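Local structure of pumilio homolog 23 (Arabidopsis thaliana, 5WZJ) at residues Thr19-Tyr22 / Phe23-Ala27; Ser216-Asp219 / Met220-Gln224; His268-Thr271 / Asn272-Lys275; Leu403-Asp406 / Tyr407-Cys411. The protein binds a sequence element of 18S rRNA through its pumilio repeats and probably regulates translation and mRNA stability. All coordinates share one frame; numbering follows the deposited sequence.

Interaction 1 of 4, residues Thr19-Tyr22 / Phe23-Ala27; sequences TSKY and FSEIA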
loop_
_atom_site.group_PDB
_atom_site.type_symbol
_atom_site.label_atom_id
_atom_site.label_comp_id
_atom_site.label_asym_id
_atom_site.label_seq_id
_atom_site.Cartn_x
_atom_site.Cartn_y
_atom_site.Cartn_z
ATOM N N THR A 19 -5.729 15.544 42.516
ATOM C CA THR A 19 -5.775 15.562 41.056
ATOM C C THR A 19 -6.043 14.167 40.494
ATOM O O THR A 19 -6.904 13.995 39.622
ATOM C CB THR A 19 -4.470 16.130 40.494
ATOM O OG1 THR A 19 -4.289 17.468 40.976
ATOM C CG2 THR A 19 -4.504 16.147 38.961
ATOM N N SER A 20 -5.319 13.158 40.993
ATOM C CA SER A 20 -5.571 11.776 40.588
ATOM C C SER A 20 -7.022 11.393 40.809
ATOM O O SER A 20 -7.683 10.855 39.910
ATOM C CB SER A 20 -4.666 10.815 41.365
ATOM O OG SER A 20 -3.318 10.955 40.979
ATOM N N LYS A 21 -7.533 11.646 42.018
ATOM C CA LYS A 21 -8.911 11.274 42.314
ATOM C C LYS A 21 -9.875 11.988 41.377
ATOM O O LYS A 21 -10.822 11.376 40.869
ATOM C CB LYS A 21 -9.246 11.574 43.781
ATOM C CG LYS A 21 -10.662 11.167 44.180
ATOM C CD LYS A 21 -10.714 10.640 45.611
ATOM C CE LYS A 21 -12.108 10.124 45.968
ATOM N NZ LYS A 21 -12.593 9.078 45.000
ATOM N N TYR A 22 -9.628 13.275 41.108
ATOM C CA TYR A 22 -10.535 14.024 40.242
ATOM C C TYR A 22 -10.653 13.371 38.869
ATOM O O TYR A 22 -11.762 13.081 38.402
ATOM C CB TYR A 22 -10.077 15.481 40.108
ATOM C CG TYR A 22 -10.936 16.249 39.115
ATOM C CD1 TYR A 22 -12.230 16.654 39.444
ATOM C CD2 TYR A 22 -10.466 16.536 37.842
ATOM C CE1 TYR A 22 -13.027 17.344 38.527
ATOM C CE2 TYR A 22 -11.248 17.219 36.921
ATOM C CZ TYR A 22 -12.524 17.622 37.264
ATOM O OH TYR A 22 -13.283 18.305 36.337
ATOM N N PHE A 23 -9.516 13.108 38.211
ATOM C CA PHE A 23 -9.590 12.566 36.857
ATOM C C PHE A 23 -10.056 11.116 36.841
ATOM O O PHE A 23 -10.747 10.699 35.901
ATOM C CB PHE A 23 -8.240 12.732 36.158
ATOM C CG PHE A 23 -7.955 14.152 35.787
ATOM C CD1 PHE A 23 -8.613 14.738 34.724
ATOM C CD2 PHE A 23 -7.086 14.925 36.544
ATOM C CE1 PHE A 23 -8.385 16.058 34.398
ATOM C CE2 PHE A 23 -6.849 16.241 36.214
ATOM C CZ PHE A 23 -7.501 16.808 35.139
ATOM N N SER A 24 -9.717 10.339 37.870
ATOM C CA SER A 24 -10.203 8.964 37.929
ATOM C C SER A 24 -11.713 8.924 38.124
ATOM O O SER A 24 -12.402 8.056 37.566
ATOM C CB SER A 24 -9.500 8.209 39.053
ATOM O OG SER A 24 -10.050 6.912 39.181
ATOM N N GLU A 25 -12.248 9.862 38.907
ATOM C CA GLU A 25 -13.691 9.891 39.120
ATOM C C GLU A 25 -14.422 10.319 37.857
ATOM O O GLU A 25 -15.503 9.804 37.553
ATOM C CB GLU A 25 -14.013 10.811 40.293
ATOM C CG GLU A 25 -13.861 10.119 41.641
ATOM C CD GLU A 25 -14.925 9.037 41.835
ATOM O OE1 GLU A 25 -14.732 7.889 41.374
ATOM O OE2 GLU A 25 -15.982 9.350 42.420
ATOM N N ILE A 26 -13.834 11.245 37.095
ATOM C CA ILE A 26 -14.376 11.575 35.780
ATOM C C ILE A 26 -14.412 10.330 34.899
ATOM O O ILE A 26 -15.425 10.028 34.255
ATOM C CB ILE A 26 -13.550 12.700 35.129
ATOM C CG1 ILE A 26 -13.658 13.990 35.947
ATOM C CG2 ILE A 26 -14.014 12.938 33.712
ATOM C CD1 ILE A 26 -15.036 14.568 35.954
ATOM N N ALA A 27 -13.306 9.585 34.865
ATOM C CA ALA A 27 -13.236 8.404 34.005
ATOM C C ALA A 27 -14.296 7.376 34.391
ATOM O O ALA A 27 -15.014 6.857 33.526
ATOM C CB ALA A 27 -11.839 7.792 34.072
#
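Tyr22 meets Phe23 and Ile26 on one flank of helix 17-31. CG of Tyr22 stands anti to the backbone N (chi1 175°), which lays the ring along the helix towards Ile26. Its CB lies 3.1 Å from Phe23 N, a contact set by the backbone. Next along the ring, CD2 sits above the centre of the Phe23 ring, 4.0 Å from Phe23 CD2. The pair is a T-shaped (edge-to-face) stack, with Tyr22 giving the edge and Phe23 the face. The ring centroids are 5.0 Å apart and the planes stand at 80°. CE2 touches Phe23 CE1 on one hand and Ile26 CG1 on the other. CZ of Tyr22 is 4.0 Å from Ile26 CG1, which rests over one face of the tyrosine ring in a CH-pi contact. At the tip, OH comes near Ile26 CD1. The Phe23 ring also has a neighbour in its own plane: Thr19 CG2 lies at its edge, 3.6 Å from Phe23 CE2. An alanine in place of Phe23 is likely to leave the Tyr22 edge without its aromatic face and to open a gap beside Thr19 CG2 and Leu71. On the exposed flank, Lys21 NZ and Glu25 OE2 stay 4.3 Å apart, too far for a salt bridge. Backbone bonds such as Phe23 N to Thr19 O (3.1 Å) tie the turns together. Helices 37-49 and 64-74 pack against the buried flank. This is an amphipathic alpha-helix in which a stack of sequence neighbours is joined by i to i+4 contacts, at the N-terminal end of the all-helical pumilio-repeat superhelix.

Interaction 2 of 4, residues Ser216-Asp219 / Met220-Gln224; sequences SRED and MKYLQ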
loop_
_atom_site.group_PDB
_atom_site.type_symbol
_atom_site.label_atom_id
_atom_site.label_comp_id
_atom_site.label_asym_id
_atom_site.label_seq_id
_atom_site.Cartn_x
_atom_site.Cartn_y
_atom_site.Cartn_z
ATOM N N SER A 216 20.563 22.932 8.280
ATOM C CA SER A 216 21.755 22.948 7.447
ATOM C C SER A 216 21.770 21.732 6.530
ATOM O O SER A 216 21.087 20.741 6.776
ATOM C CB SER A 216 23.015 22.976 8.320
ATOM O OG SER A 216 23.178 21.752 9.022
ATOM N N ARG A 217 22.576 21.804 5.456
ATOM C CA ARG A 217 22.700 20.647 4.574
ATOM C C ARG A 217 23.288 19.451 5.313
ATOM O O ARG A 217 22.977 18.300 4.986
ATOM C CB ARG A 217 23.563 20.978 3.340
ATOM C CG ARG A 217 22.915 21.956 2.353
ATOM C CD ARG A 217 23.863 22.305 1.198
ATOM N NE ARG A 217 24.022 21.167 0.287
ATOM C CZ ARG A 217 25.090 20.378 0.232
ATOM N NH1 ARG A 217 25.125 19.367 -0.636
ATOM N NH2 ARG A 217 26.125 20.598 1.034
ATOM N N GLU A 218 24.155 19.699 6.289
ATOM C CA GLU A 218 24.749 18.601 7.045
ATOM C C GLU A 218 23.733 17.986 8.003
ATOM O O GLU A 218 23.701 16.761 8.172
ATOM C CB GLU A 218 25.990 19.103 7.800
ATOM C CG GLU A 218 26.845 18.002 8.441
ATOM C CD GLU A 218 27.712 17.259 7.445
ATOM O OE1 GLU A 218 27.698 17.617 6.249
ATOM O OE2 GLU A 218 28.414 16.309 7.864
ATOM N N ASP A 219 22.897 18.814 8.645
ATOM C CA ASP A 219 21.799 18.262 9.442
ATOM C C ASP A 219 20.863 17.420 8.575
ATOM O O ASP A 219 20.429 16.332 8.980
ATOM C CB ASP A 219 21.004 19.379 10.124
ATOM C CG ASP A 219 21.668 19.890 11.391
ATOM O OD1 ASP A 219 22.608 19.232 11.884
ATOM O OD2 ASP A 219 21.241 20.950 11.891
ATOM N N MET A 220 20.529 17.927 7.383
ATOM C CA MET A 220 19.674 17.186 6.456
ATOM C C MET A 220 20.286 15.841 6.081
ATOM O O MET A 220 19.568 14.849 5.919
ATOM C CB MET A 220 19.426 18.024 5.195
ATOM C CG MET A 220 18.469 17.366 4.187
ATOM S SD MET A 220 16.800 17.212 4.876
ATOM C CE MET A 220 16.309 18.910 4.939
ATOM N N LYS A 221 21.614 15.789 5.915
ATOM C CA LYS A 221 22.259 14.522 5.577
ATOM C C LYS A 221 21.926 13.441 6.597
ATOM O O LYS A 221 21.824 12.257 6.247
ATOM C CB LYS A 221 23.778 14.721 5.463
ATOM C CG LYS A 221 24.576 13.484 4.987
ATOM C CD LYS A 221 25.834 13.843 4.142
ATOM C CE LYS A 221 26.977 14.442 4.989
ATOM N NZ LYS A 221 28.149 15.046 4.223
ATOM N N TYR A 222 21.717 13.821 7.856
ATOM C CA TYR A 222 21.403 12.806 8.843
ATOM C C TYR A 222 19.909 12.635 9.076
ATOM O O TYR A 222 19.492 11.549 9.489
ATOM C CB TYR A 222 22.184 13.100 10.133
ATOM C CG TYR A 222 23.643 12.836 9.791
ATOM C CD1 TYR A 222 24.116 11.524 9.678
ATOM C CD2 TYR A 222 24.514 13.881 9.453
ATOM C CE1 TYR A 222 25.428 11.255 9.312
ATOM C CE2 TYR A 222 25.831 13.625 9.083
ATOM C CZ TYR A 222 26.284 12.306 9.012
ATOM O OH TYR A 222 27.591 12.038 8.650
ATOM N N LEU A 223 19.086 13.638 8.754
ATOM C CA LEU A 223 17.648 13.380 8.673
ATOM C C LEU A 223 17.343 12.308 7.627
ATOM O O LEU A 223 16.393 11.534 7.788
ATOM C CB LEU A 223 16.894 14.677 8.357
ATOM C CG LEU A 223 16.943 15.811 9.403
ATOM C CD1 LEU A 223 16.146 17.014 8.911
ATOM C CD2 LEU A 223 16.435 15.378 10.784
ATOM N N GLN A 224 18.154 12.249 6.560
ATOM C CA GLN A 224 17.969 11.265 5.494
ATOM C C GLN A 224 18.021 9.836 6.020
ATOM O O GLN A 224 17.310 8.955 5.518
ATOM C CB GLN A 224 19.058 11.450 4.423
ATOM C CG GLN A 224 18.870 12.640 3.494
ATOM C CD GLN A 224 20.017 12.772 2.503
ATOM O OE1 GLN A 224 20.994 12.026 2.568
ATOM N NE2 GLN A 224 19.908 13.723 1.594
HETATM O O HOH W 1 30.410 15.350 6.201
#
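Glu218 and Lys221 form a salt bridge on the first turns of helix 217-223, in the fourth pumilio repeat. The two chains run side by side. Glu218 CG is anti to the backbone N (chi1 -170°) and the chain then bends at chi2, which lays the carboxylate beside the end of Lys221. OE1 of Glu218 and NZ of Lys221 are 3.3 Å apart, so the hydrogen bond between them is weak. A water bridges the pair a second time: it donates to Glu218 OE2 at 2.8 Å and accepts from Lys221 NZ. Each carboxylate oxygen thus has a partner. A methionine in place of Lys221 would probably leave Glu218 OE1 without its charged mate and the water without its donor. Ser216 is the N-cap. Its OG accepts from Asp219 N at 3.0 Å with an N-H...O angle of 163°, which satisfies an amide of the first turn. Met220 N is taken up by Ser216 O, and Lys221 N by Arg217 O. The guanidinium of Arg217 turns elsewhere, with NH1 bonded to Arg256 O. Leu223, on the buried flank, packs against helix 140-144. Asp219 O accepts twice. Leu223 N approaches in the carbonyl plane at 3.0 Å, while Tyr222 N stands 60° out of that plane. Beside them, the edge of the Tyr222 ring faces Glu218 O, which is 3.3 Å from Tyr222 CD2.

Interaction 3 of 4, residues His268-Thr271 / Asn272-Lys275; sequences HIET and NVAK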
loop_
_atom_site.group_PDB
_atom_site.type_symbol
_atom_site.label_atom_id
_atom_site.label_comp_id
_atom_site.label_asym_id
_atom_site.label_seq_id
_atom_site.Cartn_x
_atom_site.Cartn_y
_atom_site.Cartn_z
ATOM N N HIS A 268 19.039 20.583 -10.875
ATOM C CA HIS A 268 20.247 19.936 -11.356
ATOM C C HIS A 268 20.920 19.267 -10.168
ATOM O O HIS A 268 21.004 19.858 -9.091
ATOM C CB HIS A 268 21.174 20.972 -12.026
ATOM C CG HIS A 268 22.400 20.392 -12.662
ATOM N ND1 HIS A 268 23.651 20.479 -12.086
ATOM C CD2 HIS A 268 22.573 19.741 -13.838
ATOM C CE1 HIS A 268 24.538 19.896 -12.872
ATOM N NE2 HIS A 268 23.910 19.440 -13.942
ATOM N N ILE A 269 21.367 18.027 -10.349
ATOM C CA ILE A 269 22.108 17.311 -9.314
ATOM C C ILE A 269 23.571 17.287 -9.740
ATOM O O ILE A 269 23.940 16.542 -10.658
ATOM C CB ILE A 269 21.583 15.883 -9.102
ATOM C CG1 ILE A 269 20.087 15.878 -8.793
ATOM C CG2 ILE A 269 22.360 15.203 -7.985
ATOM C CD1 ILE A 269 19.504 14.467 -8.792
ATOM N N GLU A 270 24.397 18.098 -9.075
ATOM C CA GLU A 270 25.835 18.115 -9.323
ATOM C C GLU A 270 26.452 16.757 -9.005
ATOM O O GLU A 270 25.933 15.972 -8.205
ATOM C CB GLU A 270 26.530 19.189 -8.477
ATOM C CG GLU A 270 26.078 20.607 -8.740
ATOM C CD GLU A 270 26.117 21.463 -7.479
ATOM O OE1 GLU A 270 26.758 21.033 -6.492
ATOM O OE2 GLU A 270 25.500 22.559 -7.467
ATOM N N THR A 271 27.606 16.510 -9.627
ATOM C CA THR A 271 28.227 15.186 -9.613
ATOM C C THR A 271 28.550 14.708 -8.200
ATOM O O THR A 271 28.337 13.533 -7.876
ATOM C CB THR A 271 29.490 15.225 -10.477
ATOM O OG1 THR A 271 29.115 15.543 -11.823
ATOM C CG2 THR A 271 30.208 13.891 -10.454
ATOM N N ASN A 272 29.068 15.593 -7.342
ATOM C CA ASN A 272 29.440 15.160 -5.995
ATOM C C ASN A 272 28.206 14.868 -5.137
ATOM O O ASN A 272 28.207 13.926 -4.336
ATOM C CB ASN A 272 30.339 16.208 -5.331
ATOM C CG ASN A 272 29.713 17.596 -5.308
ATOM O OD1 ASN A 272 28.857 17.922 -6.135
ATOM N ND2 ASN A 272 30.140 18.422 -4.358
ATOM N N VAL A 273 27.141 15.656 -5.287
ATOM C CA VAL A 273 25.921 15.363 -4.544
ATOM C C VAL A 273 25.290 14.067 -5.045
ATOM O O VAL A 273 24.801 13.248 -4.254
ATOM C CB VAL A 273 24.939 16.543 -4.632
ATOM C CG1 VAL A 273 23.679 16.217 -3.848
ATOM C CG2 VAL A 273 25.585 17.815 -4.094
ATOM N N ALA A 274 25.292 13.854 -6.361
ATOM C CA ALA A 274 24.749 12.605 -6.900
ATOM C C ALA A 274 25.465 11.393 -6.313
ATOM O O ALA A 274 24.830 10.385 -5.981
ATOM C CB ALA A 274 24.856 12.598 -8.423
ATOM N N LYS A 275 26.792 11.479 -6.179
ATOM C CA LYS A 275 27.557 10.411 -5.546
ATOM C C LYS A 275 27.099 10.160 -4.107
ATOM O O LYS A 275 26.935 9.006 -3.689
ATOM C CB LYS A 275 29.041 10.776 -5.586
ATOM C CG LYS A 275 30.012 9.629 -5.352
ATOM C CD LYS A 275 31.381 9.957 -5.965
ATOM C CE LYS A 275 32.353 8.785 -5.874
ATOM N NZ LYS A 275 32.978 8.658 -4.526
#
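With chi1 of Ile269 at -55°, CG1 lies beside the backbone N and CG2 opposite it, and this carries the CG2 methyl to Ala274. Asn272 has chi1 55°, with CG between the backbone N and the carbonyl carbon. That turn folds its amide back towards Glu270, and OD1 comes 3.5 Å from Glu270 CB. The Glu270 carboxylate and the Asn272 amide lie side by side, their planes only 18° apart. OD1 of Asn272 also takes a weak, bent bond from Val273 N, at 3.0 Å. Glu270 holds the N-cap position of helix 271-279. Its backbone O accepts from Ala274 N at 2.9 Å, and Thr271 O accepts from Lys275 N at 3.1 Å. On the inner side, Ile269 CG2 touches Ala274 CB at 3.6 Å and more loosely nears Val273 CB. Met305 of helix 299-310 packs on Ile269 too, which joins this helix start to helix 299-310. Lys275 NZ pairs with Glu279 further along the helix. The chemistry divides in two: apolar methyls hold the buried side, while the outer side is polar. There a carboxylate sits by the first turn, where its negative charge would probably suit the helix dipole.

Interaction 4 of 4, residues Leu403-Asp406 / Tyr407-Cys411; sequences LFLD and YYFGC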
loop_
_atom_site.group_PDB
_atom_site.type_symbol
_atom_site.label_atom_id
_atom_site.label_comp_id
_atom_site.label_asym_id
_atom_site.label_seq_id
_atom_site.Cartn_x
_atom_site.Cartn_y
_atom_site.Cartn_z
ATOM N N LEU A 403 4.409 -19.959 -10.384
ATOM C CA LEU A 403 3.465 -20.124 -9.278
ATOM C C LEU A 403 4.161 -20.473 -7.968
ATOM O O LEU A 403 3.699 -20.069 -6.893
ATOM C CB LEU A 403 2.437 -21.206 -9.614
ATOM C CG LEU A 403 1.460 -20.894 -10.745
ATOM C CD1 LEU A 403 0.693 -22.172 -11.095
ATOM C CD2 LEU A 403 0.505 -19.743 -10.338
ATOM N N PHE A 404 5.255 -21.233 -8.029
ATOM C CA PHE A 404 5.979 -21.643 -6.831
ATOM C C PHE A 404 7.415 -21.151 -6.907
ATOM O O PHE A 404 8.350 -21.926 -6.682
ATOM C CB PHE A 404 5.982 -23.168 -6.670
ATOM C CG PHE A 404 4.639 -23.770 -6.381
ATOM C CD1 PHE A 404 4.027 -23.583 -5.155
ATOM C CD2 PHE A 404 4.010 -24.564 -7.326
ATOM C CE1 PHE A 404 2.799 -24.153 -4.879
ATOM C CE2 PHE A 404 2.785 -25.140 -7.062
ATOM C CZ PHE A 404 2.174 -24.939 -5.833
ATOM N N LEU A 405 7.591 -19.867 -7.234
ATOM C CA LEU A 405 8.907 -19.321 -7.564
ATOM C C LEU A 405 9.956 -19.636 -6.495
ATOM O O LEU A 405 11.089 -20.018 -6.826
ATOM C CB LEU A 405 8.770 -17.811 -7.779
ATOM C CG LEU A 405 9.773 -16.955 -8.547
ATOM C CD1 LEU A 405 10.123 -17.560 -9.894
ATOM C CD2 LEU A 405 9.169 -15.566 -8.745
ATOM N N ASP A 406 9.602 -19.505 -5.207
ATOM C CA ASP A 406 10.601 -19.736 -4.156
ATOM C C ASP A 406 10.939 -21.217 -4.015
ATOM O O ASP A 406 12.102 -21.568 -3.778
ATOM C CB ASP A 406 10.144 -19.150 -2.810
ATOM C CG ASP A 406 8.761 -19.625 -2.388
ATOM O OD1 ASP A 406 8.004 -20.122 -3.253
ATOM O OD2 ASP A 406 8.422 -19.483 -1.185
ATOM N N TYR A 407 9.952 -22.106 -4.179
ATOM C CA TYR A 407 10.247 -23.538 -4.114
ATOM C C TYR A 407 11.124 -23.976 -5.279
ATOM O O TYR A 407 12.048 -24.779 -5.100
ATOM C CB TYR A 407 8.956 -24.361 -4.094
ATOM C CG TYR A 407 8.170 -24.238 -2.811
ATOM C CD1 TYR A 407 7.194 -23.256 -2.663
ATOM C CD2 TYR A 407 8.393 -25.107 -1.747
ATOM C CE1 TYR A 407 6.470 -23.136 -1.491
ATOM C CE2 TYR A 407 7.673 -24.992 -0.565
ATOM C CZ TYR A 407 6.716 -24.005 -0.441
ATOM O OH TYR A 407 5.993 -23.879 0.728
ATOM N N TYR A 408 10.849 -23.477 -6.483
ATOM C CA TYR A 408 11.657 -23.893 -7.624
ATOM C C TYR A 408 13.088 -23.376 -7.507
ATOM O O TYR A 408 14.043 -24.117 -7.754
ATOM C CB TYR A 408 11.029 -23.430 -8.943
ATOM C CG TYR A 408 11.991 -23.592 -10.084
ATOM C CD1 TYR A 408 12.292 -24.851 -10.585
ATOM C CD2 TYR A 408 12.649 -22.491 -10.627
ATOM C CE1 TYR A 408 13.206 -25.013 -11.619
ATOM C CE2 TYR A 408 13.564 -22.639 -11.661
ATOM C CZ TYR A 408 13.838 -23.901 -12.154
ATOM O OH TYR A 408 14.752 -24.046 -13.178
ATOM N N PHE A 409 13.269 -22.100 -7.159
ATOM C CA PHE A 409 14.636 -21.600 -7.100
ATOM C C PHE A 409 15.367 -22.071 -5.850
ATOM O O PHE A 409 16.599 -22.072 -5.833
ATOM C CB PHE A 409 14.663 -20.074 -7.207
ATOM C CG PHE A 409 14.600 -19.576 -8.628
ATOM C CD1 PHE A 409 15.749 -19.501 -9.398
ATOM C CD2 PHE A 409 13.389 -19.203 -9.201
ATOM C CE1 PHE A 409 15.697 -19.059 -10.713
ATOM C CE2 PHE A 409 13.333 -18.753 -10.513
ATOM C CZ PHE A 409 14.489 -18.690 -11.271
ATOM N N GLY A 410 14.646 -22.504 -4.826
ATOM C CA GLY A 410 15.295 -23.034 -3.651
ATOM C C GLY A 410 15.488 -24.535 -3.612
ATOM O O GLY A 410 15.989 -25.047 -2.606
ATOM N N CYS A 411 15.121 -25.266 -4.662
ATOM C CA CYS A 411 15.089 -26.716 -4.536
ATOM C C CYS A 411 16.474 -27.321 -4.746
ATOM O O CYS A 411 17.390 -26.684 -5.280
ATOM C CB CYS A 411 14.106 -27.335 -5.528
ATOM S SG CYS A 411 14.715 -27.399 -7.219
#
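Leu405 and Phe409 make the tight part of this contact, one turn apart on helix 405-410. Leu405 CG lies opposite the backbone N across the CA-CB bond (chi1 -160°), and the chain then bends so that CD1 reaches the phenylalanine ring. CD1 is 3.5 Å from Phe409 CE2. Leu405 O sits at the edge of the same ring, in its plane, 3.4 Å from CD2 of Phe409. Over one face of the Phe409 ring lies CD2 of Tyr408. Leu355 of helix 351-356 packs on both Leu405 and Phe409, so the two short helices of the pumilio-type array meet through this patch. Phe404 is the N-cap and also ends helix 398-403, making the joint between consecutive helices. Its O accepts from Tyr408 N at 2.9 Å, and its ring stacks edge-to-face with Trp419. The other side is looser. Phe404 CD1 only nears Tyr407 CD1 at 4.0 Å, the side chains crossing at a slant. Asp406 and Tyr407 are exposed. Asp406 OD1 takes a weak bond from Tyr407 N at 2.9 Å, strongly bent at 125°, and also lies 3.3 Å from Tyr407 CD1. The carboxylate and ring planes are 76° apart. Gly410 N bonds to Asp406 O.

Overall arrangement
The four contacts follow one another along the chain, each a local contact along or at the start of a helix in the curved array that holds the RNA. Interactions 2 and 3 are neighbours, with centres 16 Å apart. They touch where Arg217 NH1 packs on Val273 CG2 at 3.8 Å, linking the fourth and fifth pumilio repeats. Interaction 1 is remote, its centre 45 Å from that of interaction 2 and 60 Å from that of interaction 4. Interaction 4 lies 41 Å, centre to centre, from interaction 3. Measured by nearest atoms, the bound RNA is about 7 Å from interaction 4, 8 Å from interaction 2, 12 Å from interaction 1 and 17 Å from interaction 3.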